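Long-range contacts in serine--tRNA ligase, cytoplasmic (Candida albicans, PDB 3QO8), which catalyses the two-step attachment of serine to tRNA(Ser), activating serine with ATP to Ser-AMP and then transferring it to the acceptor end of the tRNA: residues Q328-P333 with P428-K433; N345-K350 with T374-R379. One frame throughout, in Å; residues are numbered along the deposited sequence.

Interaction 1. Residues Q328-P333 with P428-K433; sequences QSLGLP and PEVLRK. With SSA (5'-O-(N-(L-seryl)-sulfamoyl)adenosine), chain D.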
loop_
_atom_site.group_PDB
_atom_site.type_symbol
_atom_site.label_atom_id
_atom_site.label_comp_id
_atom_site.label_asym_id
_atom_site.label_seq_id
_atom_site.Cartn_x
_atom_site.Cartn_y
_atom_site.Cartn_z
ATOM N N GLN A 328 15.531 8.402 -22.512
ATOM C CA GLN A 328 15.682 8.885 -23.879
ATOM C C GLN A 328 14.380 8.698 -24.645
ATOM O O GLN A 328 13.980 9.562 -25.431
ATOM C CB GLN A 328 16.816 8.154 -24.588
ATOM C CG GLN A 328 18.168 8.537 -24.061
ATOM C CD GLN A 328 19.275 7.906 -24.855
ATOM O OE1 GLN A 328 19.078 7.530 -26.008
ATOM N NE2 GLN A 328 20.453 7.786 -24.248
ATOM N N SER A 329 13.715 7.574 -24.395
ATOM C CA SER A 329 12.473 7.240 -25.094
ATOM C C SER A 329 11.341 8.193 -24.705
ATOM O O SER A 329 10.375 8.368 -25.447
ATOM C CB SER A 329 12.073 5.784 -24.820
ATOM O OG SER A 329 11.333 5.664 -23.617
ATOM N N LEU A 330 11.471 8.820 -23.540
ATOM C CA LEU A 330 10.498 9.815 -23.103
ATOM C C LEU A 330 10.926 11.227 -23.480
ATOM O O LEU A 330 10.197 12.186 -23.227
ATOM C CB LEU A 330 10.300 9.741 -21.585
ATOM C CG LEU A 330 9.593 8.495 -21.051
ATOM C CD1 LEU A 330 9.793 8.355 -19.534
ATOM C CD2 LEU A 330 8.116 8.580 -21.400
ATOM N N GLY A 331 12.113 11.355 -24.070
ATOM C CA GLY A 331 12.605 12.653 -24.509
ATOM C C GLY A 331 12.957 13.590 -23.363
ATOM O O GLY A 331 12.802 14.810 -23.468
ATOM N N LEU A 332 13.453 13.030 -22.266
ATOM C CA LEU A 332 13.766 13.842 -21.087
ATOM C C LEU A 332 15.280 14.025 -20.971
ATOM O O LEU A 332 16.009 13.036 -20.877
ATOM C CB LEU A 332 13.183 13.195 -19.809
ATOM C CG LEU A 332 11.668 12.946 -19.814
ATOM C CD1 LEU A 332 11.176 12.191 -18.573
ATOM C CD2 LEU A 332 10.895 14.259 -19.974
ATOM N N PRO A 333 15.761 15.291 -20.979
ATOM C CA PRO A 333 17.210 15.517 -20.863
ATOM C C PRO A 333 17.670 15.044 -19.497
ATOM O O PRO A 333 16.907 15.174 -18.547
ATOM C CB PRO A 333 17.357 17.052 -20.940
ATOM C CG PRO A 333 16.024 17.581 -21.360
ATOM C CD PRO A 333 14.997 16.552 -20.950
ATOM N N PRO A 428 3.699 12.444 -24.025
ATOM C CA PRO A 428 4.861 11.809 -24.661
ATOM C C PRO A 428 4.422 10.685 -25.613
ATOM O O PRO A 428 3.589 9.863 -25.251
ATOM C CB PRO A 428 5.641 11.244 -23.475
ATOM C CG PRO A 428 5.320 12.218 -22.339
ATOM C CD PRO A 428 3.880 12.625 -22.569
ATOM N N GLU A 429 4.976 10.649 -26.817
ATOM C CA GLU A 429 4.509 9.692 -27.820
ATOM C C GLU A 429 4.454 8.237 -27.339
ATOM O O GLU A 429 3.457 7.569 -27.565
ATOM C CB GLU A 429 5.309 9.808 -29.121
ATOM C CG GLU A 429 4.585 9.253 -30.344
ATOM C CD GLU A 429 4.608 7.735 -30.413
ATOM O OE1 GLU A 429 5.523 7.120 -29.818
ATOM O OE2 GLU A 429 3.709 7.156 -31.066
ATOM N N VAL A 430 5.502 7.749 -26.678
ATOM C CA VAL A 430 5.532 6.350 -26.242
ATOM C C VAL A 430 4.456 5.993 -25.221
ATOM O O VAL A 430 4.161 4.820 -25.051
ATOM C CB VAL A 430 6.898 5.933 -25.642
ATOM C CG1 VAL A 430 8.017 6.177 -26.638
ATOM C CG2 VAL A 430 7.159 6.672 -24.332
ATOM N N LEU A 431 3.876 6.985 -24.543
ATOM C CA LEU A 431 2.869 6.694 -23.515
ATOM C C LEU A 431 1.454 6.671 -24.084
ATOM O O LEU A 431 0.539 6.144 -23.459
ATOM C CB LEU A 431 2.936 7.722 -22.370
ATOM C CG LEU A 431 4.220 7.741 -21.539
ATOM C CD1 LEU A 431 4.142 8.795 -20.445
ATOM C CD2 LEU A 431 4.497 6.354 -20.934
ATOM N N ARG A 432 1.280 7.257 -25.266
ATOM C CA ARG A 432 -0.058 7.450 -25.832
ATOM C C ARG A 432 -0.890 6.181 -25.926
ATOM O O ARG A 432 -2.090 6.199 -25.650
ATOM C CB ARG A 432 0.033 8.137 -27.203
ATOM C CG ARG A 432 0.419 9.604 -27.074
ATOM C CD ARG A 432 0.796 10.257 -28.412
ATOM N NE ARG A 432 1.467 11.532 -28.164
ATOM C CZ ARG A 432 1.886 12.360 -29.115
ATOM N NH1 ARG A 432 1.709 12.043 -30.392
ATOM N NH2 ARG A 432 2.487 13.503 -28.785
ATOM N N LYS A 433 -0.252 5.077 -26.296
ATOM C CA LYS A 433 -0.987 3.841 -26.512
ATOM C C LYS A 433 -1.495 3.268 -25.192
ATOM O O LYS A 433 -2.358 2.396 -25.196
ATOM C CB LYS A 433 -0.135 2.809 -27.258
ATOM C CG LYS A 433 0.967 2.180 -26.414
ATOM C CD LYS A 433 1.766 1.151 -27.198
ATOM C CE LYS A 433 1.665 -0.234 -26.570
ATOM N NZ LYS A 433 0.280 -0.804 -26.608
HETATM N N10 SSA D . 14.678 10.603 -32.641
HETATM C CA SSA D . 13.263 10.922 -32.689
HETATM C CB SSA D . 12.462 9.634 -32.525
HETATM O OG SSA D . 11.060 9.925 -32.489
HETATM C C9 SSA D . 12.926 11.888 -31.586
HETATM O O9 SSA D . 11.795 12.330 -31.471
HETATM N N8 SSA D . 13.917 12.216 -30.757
HETATM S S1 SSA D . 13.646 13.095 -29.440
HETATM O O1S SSA D . 14.802 13.028 -28.591
HETATM O O2S SSA D . 13.378 14.459 -29.814
HETATM O "O5'" SSA D . 12.414 12.531 -28.710
HETATM C "C5'" SSA D . 12.509 11.404 -27.841
HETATM C "C4'" SSA D . 11.103 10.853 -27.626
HETATM O "O4'" SSA D . 10.341 11.708 -26.770
HETATM C "C3'" SSA D . 10.330 10.771 -28.932
HETATM O "O3'" SSA D . 10.386 9.450 -29.479
HETATM C "C2'" SSA D . 8.908 11.126 -28.563
HETATM O "O2'" SSA D . 8.160 9.941 -28.302
HETATM C "C1'" SSA D . 9.021 11.922 -27.277
HETATM N N9 SSA D . 8.804 13.346 -27.628
HETATM C C8 SSA D . 9.738 14.308 -27.734
HETATM N N7 SSA D . 9.124 15.463 -28.088
HETATM C C5 SSA D . 7.801 15.212 -28.206
HETATM C C6 SSA D . 6.696 15.988 -28.531
HETATM N N6 SSA D . 6.827 17.309 -28.822
HETATM N N1 SSA D . 5.477 15.404 -28.561
HETATM C C2 SSA D . 5.322 14.103 -28.275
HETATM N N3 SSA D . 6.370 13.334 -27.955
HETATM C C4 SSA D . 7.613 13.869 -27.919
HETATM O O HOH W 1 7.841 9.400 -25.914
#

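Interaction 2. Residues N345-K350 with T374-R379; sequences NNAAAK and TDYQSR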
loop_
_atom_site.group_PDB
_atom_site.type_symbol
_atom_site.label_atom_id
_atom_site.label_comp_id
_atom_site.label_asym_id
_atom_site.label_seq_id
_atom_site.Cartn_x
_atom_site.Cartn_y
_atom_site.Cartn_z
ATOM N N ASN A 345 24.911 4.249 0.582
ATOM C CA ASN A 345 24.373 3.439 1.676
ATOM C C ASN A 345 25.263 2.214 1.893
ATOM O O ASN A 345 26.093 1.908 1.036
ATOM C CB ASN A 345 22.897 3.055 1.432
ATOM C CG ASN A 345 22.720 1.974 0.366
ATOM O OD1 ASN A 345 23.617 1.185 0.103
ATOM N ND2 ASN A 345 21.533 1.924 -0.231
ATOM N N ASN A 346 25.090 1.518 3.021
ATOM C CA ASN A 346 25.965 0.408 3.391
ATOM C C ASN A 346 26.098 -0.671 2.320
ATOM O O ASN A 346 27.165 -1.248 2.149
ATOM C CB ASN A 346 25.485 -0.272 4.683
ATOM C CG ASN A 346 25.612 0.611 5.902
ATOM O OD1 ASN A 346 26.228 1.671 5.859
ATOM N ND2 ASN A 346 25.019 0.174 7.008
ATOM N N ALA A 347 25.012 -0.973 1.619
ATOM C CA ALA A 347 25.033 -2.106 0.701
ATOM C C ALA A 347 25.786 -1.812 -0.597
ATOM O O ALA A 347 26.337 -2.719 -1.214
ATOM C CB ALA A 347 23.593 -2.614 0.412
ATOM N N ALA A 348 25.823 -0.543 -1.005
ATOM C CA ALA A 348 26.342 -0.188 -2.321
ATOM C C ALA A 348 27.863 -0.109 -2.350
ATOM O O ALA A 348 28.463 0.599 -1.542
ATOM C CB ALA A 348 25.739 1.141 -2.785
ATOM N N ALA A 349 28.479 -0.838 -3.282
ATOM C CA ALA A 349 29.904 -0.688 -3.552
ATOM C C ALA A 349 30.119 0.439 -4.567
ATOM O O ALA A 349 31.181 1.047 -4.600
ATOM C CB ALA A 349 30.508 -1.992 -4.071
ATOM N N LYS A 350 29.098 0.709 -5.379
ATOM C CA LYS A 350 29.153 1.768 -6.389
ATOM C C LYS A 350 27.733 2.175 -6.730
ATOM O O LYS A 350 26.856 1.310 -6.831
ATOM C CB LYS A 350 29.846 1.254 -7.653
ATOM C CG LYS A 350 30.032 2.301 -8.755
ATOM C CD LYS A 350 30.708 1.693 -9.972
ATOM C CE LYS A 350 30.942 2.735 -11.067
ATOM N NZ LYS A 350 31.928 3.801 -10.688
ATOM N N THR A 374 27.180 -5.864 -4.855
ATOM C CA THR A 374 27.953 -7.108 -4.869
ATOM C C THR A 374 27.262 -8.199 -4.035
ATOM O O THR A 374 26.079 -8.480 -4.264
ATOM C CB THR A 374 29.461 -6.895 -4.498
ATOM O OG1 THR A 374 29.590 -6.400 -3.159
ATOM C CG2 THR A 374 30.110 -5.908 -5.464
ATOM N N ASP A 375 27.961 -8.813 -3.081
ATOM C CA ASP A 375 27.340 -9.890 -2.296
ATOM C C ASP A 375 27.023 -9.506 -0.856
ATOM O O ASP A 375 26.931 -10.371 0.007
ATOM C CB ASP A 375 28.217 -11.146 -2.297
ATOM C CG ASP A 375 29.631 -10.873 -1.789
ATOM O OD1 ASP A 375 29.836 -9.856 -1.094
ATOM O OD2 ASP A 375 30.534 -11.685 -2.080
ATOM N N TYR A 376 26.863 -8.214 -0.596
ATOM C CA TYR A 376 26.610 -7.719 0.755
ATOM C C TYR A 376 25.255 -8.222 1.261
ATOM O O TYR A 376 25.133 -8.673 2.400
ATOM C CB TYR A 376 26.623 -6.190 0.733
ATOM C CG TYR A 376 26.682 -5.487 2.077
ATOM C CD1 TYR A 376 27.898 -5.282 2.720
ATOM C CD2 TYR A 376 25.527 -5.001 2.683
ATOM C CE1 TYR A 376 27.964 -4.621 3.932
ATOM C CE2 TYR A 376 25.580 -4.339 3.897
ATOM C CZ TYR A 376 26.803 -4.152 4.515
ATOM O OH TYR A 376 26.880 -3.481 5.712
ATOM N N GLN A 377 24.237 -8.147 0.410
ATOM C CA GLN A 377 22.897 -8.577 0.802
ATOM C C GLN A 377 22.735 -10.088 0.660
ATOM O O GLN A 377 22.140 -10.743 1.516
ATOM C CB GLN A 377 21.835 -7.849 -0.021
ATOM C CG GLN A 377 21.856 -6.336 0.174
ATOM C CD GLN A 377 21.290 -5.601 -1.024
ATOM O OE1 GLN A 377 21.641 -5.896 -2.170
ATOM N NE2 GLN A 377 20.390 -4.659 -0.770
ATOM N N SER A 378 23.280 -10.637 -0.416
ATOM C CA SER A 378 23.143 -12.057 -0.683
ATOM C C SER A 378 23.840 -12.917 0.369
ATOM O O SER A 378 23.387 -14.014 0.656
ATOM C CB SER A 378 23.654 -12.386 -2.080
ATOM O OG SER A 378 24.961 -11.897 -2.251
ATOM N N ARG A 379 24.941 -12.427 0.946
ATOM C CA ARG A 379 25.564 -13.134 2.065
ATOM C C ARG A 379 24.573 -13.206 3.221
ATOM O O ARG A 379 24.394 -14.247 3.838
ATOM C CB ARG A 379 26.874 -12.450 2.510
ATOM C CG ARG A 379 27.552 -13.127 3.709
ATOM C CD ARG A 379 28.975 -12.563 3.978
ATOM N NE ARG A 379 29.903 -12.910 2.905
ATOM C CZ ARG A 379 30.215 -12.106 1.894
ATOM N NH1 ARG A 379 29.698 -10.882 1.818
ATOM N NH2 ARG A 379 31.053 -12.521 0.958
#

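Interaction 1. Residues Q328-P333 with P428-K433
L330 pushes one methyl, CD2, into a corner made by P428, V430 and L431, just where helix 312-329 closes in a Schellman motif. This is the tight part of the contact: L330 CD2 lies 3.6 Å from V430 CG2 and 4.0 Å from L431 CG, with the ring carbon CB of P428 slightly farther off. The leucine side chain crosses those of V430 and L431 at about a right angle. Its CG stands anti to the carbonyl carbon (chi1 -69°), which swings the branch across to the other segment. Apolar side chains suit a spot closed off by Y194 and I415, where a polar group would be buried. The other side is looser and polar. V430 CG1 merely rests 3.4 Å from S329 O, and no direct hydrogen bond joins the segments; a water donates to S329 O at 2.8 Å, accepts from V430 N at 3.0 Å and lies 2.5 Å from the ligand's O2'. Here both segments line a pocket for one seryl-sulfamoyl-adenosine, separate from the copy near the serine- and ATP-binding residues. G331 has a positive phi (69°) that closes the helix, and without a side chain it leaves room for the ribose oxygen O4'. E429 packs its CB against the ribose O2', while E429 N donates to the adenine N3 at 3.2 Å (148°).

Interaction 2. Residues N345-K350 with T374-R379
Y376 lays its ring against the turn at N346 and A347. The carbonyl oxygen N346 O sits over the centre of one ring face, 3.7 Å above the plane, while A347 CA comes to 3.5 Å from Y376 CD2 in an oblique approach. With CG anti to the backbone N (chi1 -167°), the tyrosine reaches across the turn, bringing its OH to 3.6 Å from N346 CB. A broad flat ring can cover a bare backbone in this way, and the small A347 allows it so close. The same A347 CB also touches Q377, 4.0 Å from NE2. Farther along, A349 CB meets the methyl T374 CG2 at 4.2 Å, and W313 of helix 312-329 touches both residues.

No hydrogen bond crosses directly, so other bonds, outside and within each segment, hold the pieces. Y376 OH bonds to V108 O, and N110 ND2 serves both segments, bonding to T374 OG1 and to A347 O. Within 345-350, N345 OD1 accepts from A348 N at 3.0 Å, nearly in line with its own C=O bond (170°), and only weakly from A347 N. Short and amide-tipped, asparagine can fold back on its own turn like this. Q377 NE2 bonds to E248 OE2, which makes Q377 a second-shell partner of a probable serine-binding residue. Segment 374-379 leads into helix 376-381, which follows strand 363-372. Segment 345-350 is an Asx motif on a type I turn, running into a classic beta bulge where A349 and K350 face N372 at the start of strand 350-358, within the antiparallel part of the class II synthetase core.

In the fold
The two interactions do not touch: their centres are 33 Å apart and their nearest atoms about 18 Å. Both nevertheless involve helix 312-329, whose last turn enters interaction 1 while W313, near its start, packs on interaction 2. Along the chain, interaction 2 falls between the two segments of interaction 1. Interaction 1 lines one copy of the seryl-adenylate analogue SSA, and the side chain of L330 is about 12 Å from another bound SSA. That one occupies the pocket that includes T246 to E248, probable serine-binding residues. The side chain of Q377 is about 8 Å from a bound SSA and is tied to E248, so interaction 2 is the one next to the probable active site.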